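Long-range contacts in membrane-anchored mycosin mycp1 (Mycobacterium thermoresistibile, PDB 4HVL), which is a subtilisin-like serine protease of the S8 family, probably membrane-anchored, and an essential component of the mycobacterial ESX-1 (type VII) secretion system: residues A[67-72]-A[131-136]; A[157-162]-A[181-186]; A[176-181]-A[314-319]; A[213-218]-A[309-314]. One frame throughout, in Å; residues are numbered along the deposited sequence.

Contact 1: A[67-72]-A[131-136]; sequences AVIDTG and LRHTSA. With ZN (zinc ion), chain B.
D70 O accepts the backbone N-H of H133 in a short, nearly linear bond, 2.8 Å from D70 O to H133 N, and takes a second, weak one from T134 N. Before it, the two parallel strands are joined by L131 N to V68 O (3.0 Å) and by D70 N to L131 O (3.1 Å). L131 O has another donor in a water, which accepts weakly from G72 N. T71 O is satisfied by a different water at 2.6 Å; R132 NH1 donates to this water, which sits at the edge of the guanidinium in its plane, while R132 NH2 forms a salt bridge with D86. T134 O is buried with no hydrogen-bond partner and meets a CA-H...O contact from T71 CA at 3.2 Å. D70, the predicted charge-relay aspartate, is held on both oxygens: OD1 takes T71 N on its anti lone pair and also H101 ND1, and OD2 meets S180 and T105. CG of H133 stands anti to the backbone N (chi1 175°), which carries the ring to a zinc ion at 2.1 Å from H133 ND1; T134 OG1 binds the same metal at 2.1 Å, E181 adds a further ligand, and H133 NE2 bonds to S158 O. I69 CG2 packs at 3.6 Å on H133 CB. In the central parallel sheet of the subtilisin fold, helix 154-171 covers the side of I69 and L131, helix 102-110 packs on V68, and strand 176-179 borders the other edge of strand 65-70.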
# COMPACT_ATOMS: atom_id res chain seq x y z
N ALA A 67 -7.06 -7.86 2.17
CA ALA A 67 -5.92 -8.51 1.57
C ALA A 67 -4.75 -7.54 1.51
O ALA A 67 -4.92 -6.35 1.12
CB ALA A 67 -6.24 -9.00 0.17
N VAL A 68 -3.57 -8.02 1.89
CA VAL A 68 -2.38 -7.20 1.98
C VAL A 68 -1.34 -7.74 1.02
O VAL A 68 -0.83 -8.85 1.22
CB VAL A 68 -1.80 -7.20 3.40
CG1 VAL A 68 -0.64 -6.22 3.50
CG2 VAL A 68 -2.89 -6.85 4.41
N ILE A 69 -1.06 -6.99 -0.05
CA ILE A 69 -0.06 -7.39 -1.03
C ILE A 69 1.21 -6.64 -0.64
O ILE A 69 1.28 -5.41 -0.72
CB ILE A 69 -0.51 -7.04 -2.47
CG1 ILE A 69 -1.91 -7.63 -2.73
CG2 ILE A 69 0.52 -7.51 -3.48
CD1 ILE A 69 -2.38 -7.52 -4.15
N ASP A 70 2.20 -7.38 -0.17
CA ASP A 70 3.36 -6.81 0.50
C ASP A 70 4.46 -7.91 0.53
O ASP A 70 4.59 -8.65 -0.46
CB ASP A 70 2.92 -6.36 1.91
CG ASP A 70 3.84 -5.31 2.53
OD1 ASP A 70 5.05 -5.64 2.69
OD2 ASP A 70 3.34 -4.20 2.89
N THR A 71 5.24 -8.04 1.61
CA THR A 71 6.37 -8.97 1.64
C THR A 71 6.05 -10.24 2.46
O THR A 71 6.97 -10.92 2.93
CB THR A 71 7.62 -8.30 2.25
OG1 THR A 71 7.36 -8.02 3.64
CG2 THR A 71 7.98 -7.00 1.52
N GLY A 72 4.77 -10.57 2.63
CA GLY A 72 4.42 -11.66 3.53
C GLY A 72 4.27 -11.20 4.98
O GLY A 72 4.63 -10.05 5.34
N LEU A 131 -0.58 -11.79 0.96
CA LEU A 131 -0.02 -12.17 -0.33
C LEU A 131 1.37 -11.59 -0.41
O LEU A 131 1.55 -10.37 -0.27
CB LEU A 131 -0.85 -11.60 -1.48
CG LEU A 131 -2.28 -12.08 -1.66
CD1 LEU A 131 -3.25 -11.33 -0.74
CD2 LEU A 131 -2.70 -11.89 -3.11
N ARG A 132 2.37 -12.45 -0.58
CA ARG A 132 3.73 -11.98 -0.75
C ARG A 132 3.98 -11.74 -2.25
O ARG A 132 3.94 -12.68 -3.05
CB ARG A 132 4.78 -12.92 -0.15
CG ARG A 132 6.19 -12.47 -0.50
CD ARG A 132 7.26 -13.01 0.41
NE ARG A 132 7.45 -14.45 0.21
CZ ARG A 132 8.44 -15.15 0.75
NH1 ARG A 132 9.33 -14.56 1.52
NH2 ARG A 132 8.51 -16.46 0.52
N HIS A 133 4.24 -10.49 -2.59
CA HIS A 133 4.59 -10.10 -3.94
C HIS A 133 6.06 -9.64 -4.08
O HIS A 133 6.62 -9.75 -5.17
CB HIS A 133 3.64 -9.03 -4.46
CG HIS A 133 4.02 -8.51 -5.81
ND1 HIS A 133 4.76 -7.36 -5.97
CD2 HIS A 133 3.89 -9.05 -7.04
CE1 HIS A 133 5.02 -7.19 -7.26
NE2 HIS A 133 4.50 -8.20 -7.92
N THR A 134 6.67 -9.14 -3.00
CA THR A 134 8.05 -8.63 -3.04
C THR A 134 8.88 -9.17 -1.90
O THR A 134 8.35 -9.40 -0.82
CB THR A 134 8.07 -7.08 -2.94
OG1 THR A 134 7.66 -6.54 -4.19
CG2 THR A 134 9.46 -6.52 -2.68
N SER A 135 10.19 -9.37 -2.16
CA SER A 135 11.19 -9.54 -1.09
C SER A 135 12.59 -9.16 -1.55
O SER A 135 13.09 -9.71 -2.55
CB SER A 135 11.26 -10.97 -0.56
OG SER A 135 12.37 -11.10 0.36
N ALA A 136 13.24 -8.29 -0.78
CA ALA A 136 14.63 -7.96 -0.98
C ALA A 136 15.59 -9.13 -0.67
O ALA A 136 16.77 -9.05 -0.96
CB ALA A 136 15.00 -6.74 -0.14
ZN ZN B . 5.66 -5.96 -4.63
O HOH W 1 9.49 -11.57 2.56
O HOH W 2 1.89 -9.61 2.70

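Contact 2: A[157-162]-A[181-186]; sequences GSLRSL and EAACYK. With ZN (zinc ion), chain B.
E181 OE1 binds a zinc ion at 2.0 Å, with H133 and T134 as fellow ligands, while L162 supports the methylene part of the same side chain, its CD2 crossing it at 4.0 Å from E181 CG. L162 belongs to helix 154-171, which turns S158, L159 and L162 toward E181, A183 and Y185. The helix is part of a beta-alpha-beta crossover of the subtilisin fold, leading from strand 127-132 to strand 176-179, and here it meets the chain just beyond that second strand. E181 starts extended and then bends at chi2 (62°), which folds its carboxylate back so that OE1 reaches the metal. The other carboxylate oxygen, E181 OE2, lies 3.9 Å from S158 OG, a packing distance. Farther along, A183 and Y185 present their side chains to the helix, whereas C184 points to the opposite side and is joined to C222 by a disulfide. Strand 183-186 pairs antiparallel with strand 244-247, and the Y185 hydroxyl bonds to E193, which fixes the far end of the ring. L159 bridges the two residues with its forked end: L159 CD2 rests on A183 CB at 3.9 Å, and L159 CD1 meets the ring obliquely at Y185 CE1, 4.0 Å away.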
# COMPACT_ATOMS: atom_id res chain seq x y z
N GLY A 157 8.42 -7.89 -15.10
CA GLY A 157 8.06 -9.16 -14.49
C GLY A 157 7.30 -8.98 -13.20
O GLY A 157 6.31 -9.66 -12.94
N SER A 158 7.77 -8.06 -12.37
CA SER A 158 7.11 -7.76 -11.11
C SER A 158 5.67 -7.24 -11.34
O SER A 158 4.73 -7.59 -10.62
CB SER A 158 7.98 -6.80 -10.30
OG SER A 158 7.29 -6.23 -9.22
N LEU A 159 5.47 -6.46 -12.38
CA LEU A 159 4.11 -5.99 -12.74
C LEU A 159 3.23 -7.11 -13.30
O LEU A 159 2.03 -7.16 -13.05
CB LEU A 159 4.18 -4.81 -13.70
CG LEU A 159 4.60 -3.48 -13.06
CD1 LEU A 159 4.92 -2.45 -14.13
CD2 LEU A 159 3.53 -2.92 -12.14
N ARG A 160 3.82 -8.04 -14.04
CA ARG A 160 3.07 -9.21 -14.45
C ARG A 160 2.62 -10.06 -13.24
O ARG A 160 1.45 -10.48 -13.18
CB ARG A 160 3.84 -10.02 -15.49
CG ARG A 160 3.86 -9.37 -16.87
CD ARG A 160 4.36 -10.34 -17.92
NE ARG A 160 5.75 -10.65 -17.67
CZ ARG A 160 6.78 -9.94 -18.14
NH1 ARG A 160 6.57 -8.89 -18.92
NH2 ARG A 160 8.03 -10.29 -17.85
N SER A 161 3.51 -10.32 -12.28
CA SER A 161 3.10 -11.09 -11.06
C SER A 161 2.10 -10.33 -10.17
O SER A 161 1.22 -10.92 -9.52
CB SER A 161 4.33 -11.54 -10.26
OG SER A 161 4.94 -10.46 -9.61
N LEU A 162 2.23 -9.01 -10.14
CA LEU A 162 1.29 -8.17 -9.44
C LEU A 162 -0.12 -8.27 -10.01
O LEU A 162 -1.10 -8.33 -9.27
CB LEU A 162 1.74 -6.71 -9.50
CG LEU A 162 0.78 -5.79 -8.75
CD1 LEU A 162 0.82 -6.11 -7.26
CD2 LEU A 162 1.11 -4.34 -9.03
N GLU A 181 2.92 -2.40 -3.20
CA GLU A 181 3.83 -2.33 -4.36
C GLU A 181 3.68 -0.98 -5.05
O GLU A 181 2.56 -0.52 -5.29
CB GLU A 181 3.51 -3.46 -5.35
CG GLU A 181 4.26 -3.44 -6.68
CD GLU A 181 5.76 -3.56 -6.52
OE1 GLU A 181 6.23 -4.31 -5.65
OE2 GLU A 181 6.49 -2.89 -7.27
N ALA A 182 4.80 -0.33 -5.34
CA ALA A 182 4.77 0.88 -6.15
C ALA A 182 5.93 0.79 -7.11
O ALA A 182 7.04 1.21 -6.79
CB ALA A 182 4.86 2.12 -5.27
N ALA A 183 5.67 0.26 -8.30
CA ALA A 183 6.71 0.02 -9.30
C ALA A 183 6.90 1.24 -10.17
O ALA A 183 5.92 1.80 -10.65
CB ALA A 183 6.34 -1.16 -10.17
N CYS A 184 8.15 1.61 -10.42
CA CYS A 184 8.48 2.84 -11.14
C CYS A 184 9.20 2.58 -12.45
O CYS A 184 10.08 1.72 -12.54
CB CYS A 184 9.39 3.73 -10.28
SG CYS A 184 8.64 4.27 -8.72
N TYR A 185 8.84 3.34 -13.47
CA TYR A 185 9.58 3.31 -14.72
C TYR A 185 9.44 4.64 -15.46
O TYR A 185 8.54 5.43 -15.15
CB TYR A 185 9.14 2.12 -15.59
CG TYR A 185 7.68 2.04 -15.95
CD1 TYR A 185 6.76 1.40 -15.11
CD2 TYR A 185 7.20 2.53 -17.17
CE1 TYR A 185 5.44 1.28 -15.44
CE2 TYR A 185 5.86 2.40 -17.51
CZ TYR A 185 4.98 1.77 -16.64
OH TYR A 185 3.63 1.65 -16.96
N LYS A 186 10.33 4.88 -16.40
CA LYS A 186 10.33 6.13 -17.16
C LYS A 186 9.21 6.12 -18.20
O LYS A 186 8.97 5.12 -18.87
CB LYS A 186 11.68 6.37 -17.82
CG LYS A 186 12.82 6.32 -16.80
CD LYS A 186 14.10 6.95 -17.28
CE LYS A 186 14.71 6.25 -18.50
NZ LYS A 186 15.45 7.25 -19.32
ZN ZN B . 5.66 -5.96 -4.63

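Contact 3: A[176-181]-A[314-319]; sequences VINISE and AAAYVS. With ZN (zinc ion), chain B.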
# COMPACT_ATOMS: atom_id res chain seq x y z
N VAL A 176 -11.39 -5.15 0.90
CA VAL A 176 -10.35 -4.12 0.76
C VAL A 176 -9.06 -4.83 0.38
O VAL A 176 -8.73 -5.89 0.95
CB VAL A 176 -10.17 -3.36 2.08
CG1 VAL A 176 -9.19 -2.20 1.92
CG2 VAL A 176 -11.52 -2.86 2.60
N ILE A 177 -8.37 -4.28 -0.62
CA ILE A 177 -7.07 -4.78 -1.06
C ILE A 177 -6.02 -3.67 -0.91
O ILE A 177 -6.06 -2.65 -1.63
CB ILE A 177 -7.10 -5.26 -2.53
CG1 ILE A 177 -8.17 -6.35 -2.70
CG2 ILE A 177 -5.74 -5.80 -2.93
CD1 ILE A 177 -8.38 -6.81 -4.12
N ASN A 178 -5.08 -3.88 -0.01
CA ASN A 178 -3.99 -2.93 0.23
C ASN A 178 -2.79 -3.34 -0.60
O ASN A 178 -2.23 -4.43 -0.39
CB ASN A 178 -3.61 -2.95 1.71
CG ASN A 178 -2.54 -1.93 2.06
OD1 ASN A 178 -2.81 -0.77 2.35
ND2 ASN A 178 -1.32 -2.39 2.08
N ILE A 179 -2.39 -2.48 -1.53
CA ILE A 179 -1.25 -2.76 -2.39
C ILE A 179 -0.08 -1.86 -1.99
O ILE A 179 -0.11 -0.65 -2.19
CB ILE A 179 -1.59 -2.53 -3.89
CG1 ILE A 179 -2.84 -3.33 -4.27
CG2 ILE A 179 -0.39 -2.91 -4.76
CD1 ILE A 179 -3.20 -3.34 -5.75
N SER A 180 0.93 -2.47 -1.39
CA SER A 180 2.11 -1.76 -0.96
C SER A 180 3.07 -1.58 -2.14
O SER A 180 3.93 -0.73 -2.10
CB SER A 180 2.83 -2.49 0.19
OG SER A 180 1.97 -2.73 1.29
N GLU A 181 2.92 -2.40 -3.20
CA GLU A 181 3.83 -2.33 -4.36
C GLU A 181 3.68 -0.98 -5.05
O GLU A 181 2.56 -0.52 -5.29
CB GLU A 181 3.51 -3.46 -5.35
CG GLU A 181 4.26 -3.44 -6.68
CD GLU A 181 5.76 -3.56 -6.52
OE1 GLU A 181 6.23 -4.31 -5.65
OE2 GLU A 181 6.49 -2.89 -7.27
N ALA A 314 1.31 4.72 4.96
CA ALA A 314 0.22 5.61 4.59
C ALA A 314 -0.95 4.82 3.98
O ALA A 314 -2.12 4.97 4.39
CB ALA A 314 0.70 6.67 3.63
N ALA A 315 -0.63 3.95 3.03
CA ALA A 315 -1.66 3.12 2.41
C ALA A 315 -2.34 2.21 3.41
O ALA A 315 -3.54 2.02 3.33
CB ALA A 315 -1.09 2.31 1.25
N ALA A 316 -1.56 1.68 4.36
CA ALA A 316 -2.10 0.81 5.41
C ALA A 316 -3.12 1.54 6.26
O ALA A 316 -4.18 0.98 6.55
CB ALA A 316 -0.99 0.20 6.27
N TYR A 317 -2.84 2.78 6.68
CA TYR A 317 -3.87 3.53 7.45
C TYR A 317 -5.18 3.71 6.66
O TYR A 317 -6.25 3.54 7.22
CB TYR A 317 -3.38 4.91 7.93
CG TYR A 317 -2.38 4.81 9.03
CD1 TYR A 317 -2.76 4.50 10.31
CD2 TYR A 317 -1.03 5.00 8.79
CE1 TYR A 317 -1.84 4.38 11.32
CE2 TYR A 317 -0.10 4.90 9.79
CZ TYR A 317 -0.51 4.59 11.05
OH TYR A 317 0.42 4.47 12.03
N VAL A 318 -5.07 4.01 5.36
CA VAL A 318 -6.24 4.23 4.50
C VAL A 318 -7.03 2.92 4.28
O VAL A 318 -8.26 2.94 4.31
CB VAL A 318 -5.85 4.88 3.15
CG1 VAL A 318 -7.04 5.05 2.22
CG2 VAL A 318 -5.20 6.24 3.39
N SER A 319 -6.33 1.81 4.04
CA SER A 319 -6.99 0.50 3.96
C SER A 319 -7.76 0.15 5.24
O SER A 319 -8.88 -0.32 5.18
CB SER A 319 -5.98 -0.60 3.66
OG SER A 319 -5.46 -0.41 2.35
ZN ZN B . 5.66 -5.96 -4.63
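Polar groups meet where N178 reaches over S319. CG of N178 is anti to the backbone N (chi1 -177°), which sends the amide from the strand to the helix surface, where it faces the S319 hydroxyl and the A315 carbonyl. The hydroxyl sits against the root of the asparagine side chain: N178 CB is 3.2 Å and N178 CG 3.3 Å from S319 OG. Within the helix, S319 N bonds to A315 O at 2.9 Å.

The layering is that of the subtilisin alpha/beta fold: strand 176-179 of the central parallel sheet runs almost exactly antiparallel to residues 314-319 of helix 311-328, the axes of these two short segments making 175° and approaching to 8.4 Å. Small residues, A315, A316 and S319, make up the helix side of so near a pairing.

Van der Waals contacts come from V176, whose CG1 lies 4.0 Å from S319 CB and also touches the S319 carbonyl oxygen, and from N178 CB against S319 CB at 3.9 Å. A315 and S319 further touch I212 of the adjoining strand, and A316 meets helix 102-110. I177 and I179 point to the opposite face of the sheet, on to helix 154-171.

Contact 4: A[213-218]-A[309-314]; sequences AAAGNT and AGTSFA. With ZN (zinc ion), chain G; ACT (acetate ion), chain M.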
# COMPACT_ATOMS: atom_id res chain seq x y z
N ALA A 213 -3.61 1.93 -3.00
CA ALA A 213 -2.22 1.78 -3.43
C ALA A 213 -1.30 2.81 -2.78
O ALA A 213 -1.66 3.97 -2.59
CB ALA A 213 -2.11 1.90 -4.95
N ALA A 214 -0.08 2.38 -2.47
CA ALA A 214 0.96 3.27 -2.00
C ALA A 214 1.39 4.23 -3.11
O ALA A 214 1.53 3.82 -4.27
CB ALA A 214 2.16 2.44 -1.55
N ALA A 215 1.61 5.48 -2.77
CA ALA A 215 2.16 6.42 -3.75
C ALA A 215 3.56 6.02 -4.23
O ALA A 215 3.92 6.36 -5.35
CB ALA A 215 2.19 7.84 -3.18
N GLY A 216 4.31 5.29 -3.40
CA GLY A 216 5.69 4.90 -3.70
C GLY A 216 6.67 5.86 -3.04
O GLY A 216 6.30 6.96 -2.63
N ASN A 217 7.92 5.42 -2.91
CA ASN A 217 8.98 6.20 -2.27
C ASN A 217 10.07 6.45 -3.30
O ASN A 217 10.36 5.61 -4.15
CB ASN A 217 9.58 5.45 -1.07
CG ASN A 217 8.53 4.91 -0.12
OD1 ASN A 217 7.48 5.51 0.10
ND2 ASN A 217 8.82 3.77 0.46
N THR A 218 10.66 7.63 -3.23
CA THR A 218 11.77 7.98 -4.12
C THR A 218 12.99 7.11 -3.86
O THR A 218 13.17 6.56 -2.77
CB THR A 218 12.22 9.43 -3.94
OG1 THR A 218 12.50 9.66 -2.56
CG2 THR A 218 11.15 10.42 -4.43
N ALA A 309 9.23 3.61 8.21
CA ALA A 309 8.69 4.66 7.37
C ALA A 309 8.34 4.17 5.96
O ALA A 309 8.84 3.16 5.50
CB ALA A 309 9.67 5.81 7.28
N GLY A 310 7.48 4.92 5.27
CA GLY A 310 7.22 4.66 3.87
C GLY A 310 5.77 4.87 3.50
O GLY A 310 4.88 4.84 4.36
N THR A 311 5.53 5.08 2.22
CA THR A 311 4.15 5.22 1.74
C THR A 311 3.30 3.95 1.88
O THR A 311 2.08 4.04 1.89
CB THR A 311 4.09 5.74 0.29
OG1 THR A 311 4.86 4.89 -0.57
CG2 THR A 311 4.63 7.17 0.24
N SER A 312 3.92 2.78 2.01
CA SER A 312 3.17 1.55 2.33
C SER A 312 2.39 1.72 3.65
O SER A 312 1.26 1.25 3.75
CB SER A 312 4.07 0.30 2.35
OG SER A 312 5.26 0.47 3.12
N PHE A 313 2.96 2.42 4.63
CA PHE A 313 2.27 2.67 5.90
C PHE A 313 1.11 3.66 5.74
O PHE A 313 0.05 3.46 6.33
CB PHE A 313 3.25 3.07 7.01
CG PHE A 313 4.17 1.95 7.40
CD1 PHE A 313 3.70 0.91 8.21
CD2 PHE A 313 5.47 1.89 6.92
CE1 PHE A 313 4.51 -0.15 8.54
CE2 PHE A 313 6.29 0.81 7.24
CZ PHE A 313 5.81 -0.21 8.05
N ALA A 314 1.31 4.72 4.96
CA ALA A 314 0.22 5.61 4.59
C ALA A 314 -0.95 4.82 3.98
O ALA A 314 -2.12 4.97 4.39
CB ALA A 314 0.70 6.67 3.63
ZN ZN G . 7.44 0.30 2.74
C ACT M . 6.75 1.18 0.61
O ACT M . 6.92 -0.06 0.69
OXT ACT M . 6.85 1.93 1.62
CH3 ACT M . 6.39 1.73 -0.76
O HOH W 3 9.49 0.43 2.14
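N217 OD1 takes two bonds from T311. The backbone N-H arrives in the carbonyl plane on a lone pair, 2.9 Å from T311 N to N217 OD1 at 167°; the hydroxyl donates from 45° above that plane, with T311 OG1 2.8 Å from N217 OD1. T311 OG1 is placed for this between its own backbone N and carbonyl carbon, and also receives a weak bond from G216 N. Held in this way, the amide turns its other end to an acetate, N217 ND2 donating to OXT at 2.9 Å. S312 N gives OXT a second bond of 3.1 Å. An asparagine N-H and the N-H of the serine are the classical oxyanion-hole donors of subtilases, so the acetate probably occupies that site; the segment GTSFA carries the family's serine motif. S312, the predicted nucleophile, binds a zinc ion through OG at 2.2 Å, joined by both acetate oxygens, a water and H101. G310 occupies the N-cap position of the helix, whose N-terminal end lies near the acetate and probably favours its negative charge. Farther out, A214 CB packs on T311 OG1 at 3.8 Å and also touches S312 N, while T311 CG2 reaches A215 CB at 4.3 Å.

Contacts 1, 3 and 4 share the central parallel sheet, in which strands 127-132, 65-70, 176-179 and 210-214 lie side by side. Contacts 3 and 4 have centres 9 Å apart and both use helix 311-328, sharing A314; contact 4 falls within the chain span between the segments of contact 3. Contact 1 closes before the others open, whereas the segments of contacts 2 and 3 alternate along the chain and share E181. The centres of contacts 1 and 2 are 13 Å apart; both meet at one zinc ion, which contact 3 also reaches through E181. The predicted charge-relay residues D70 and S312 belong to contacts 1 and 4, so strand ends and this helix start bring distant sequence together at the active site.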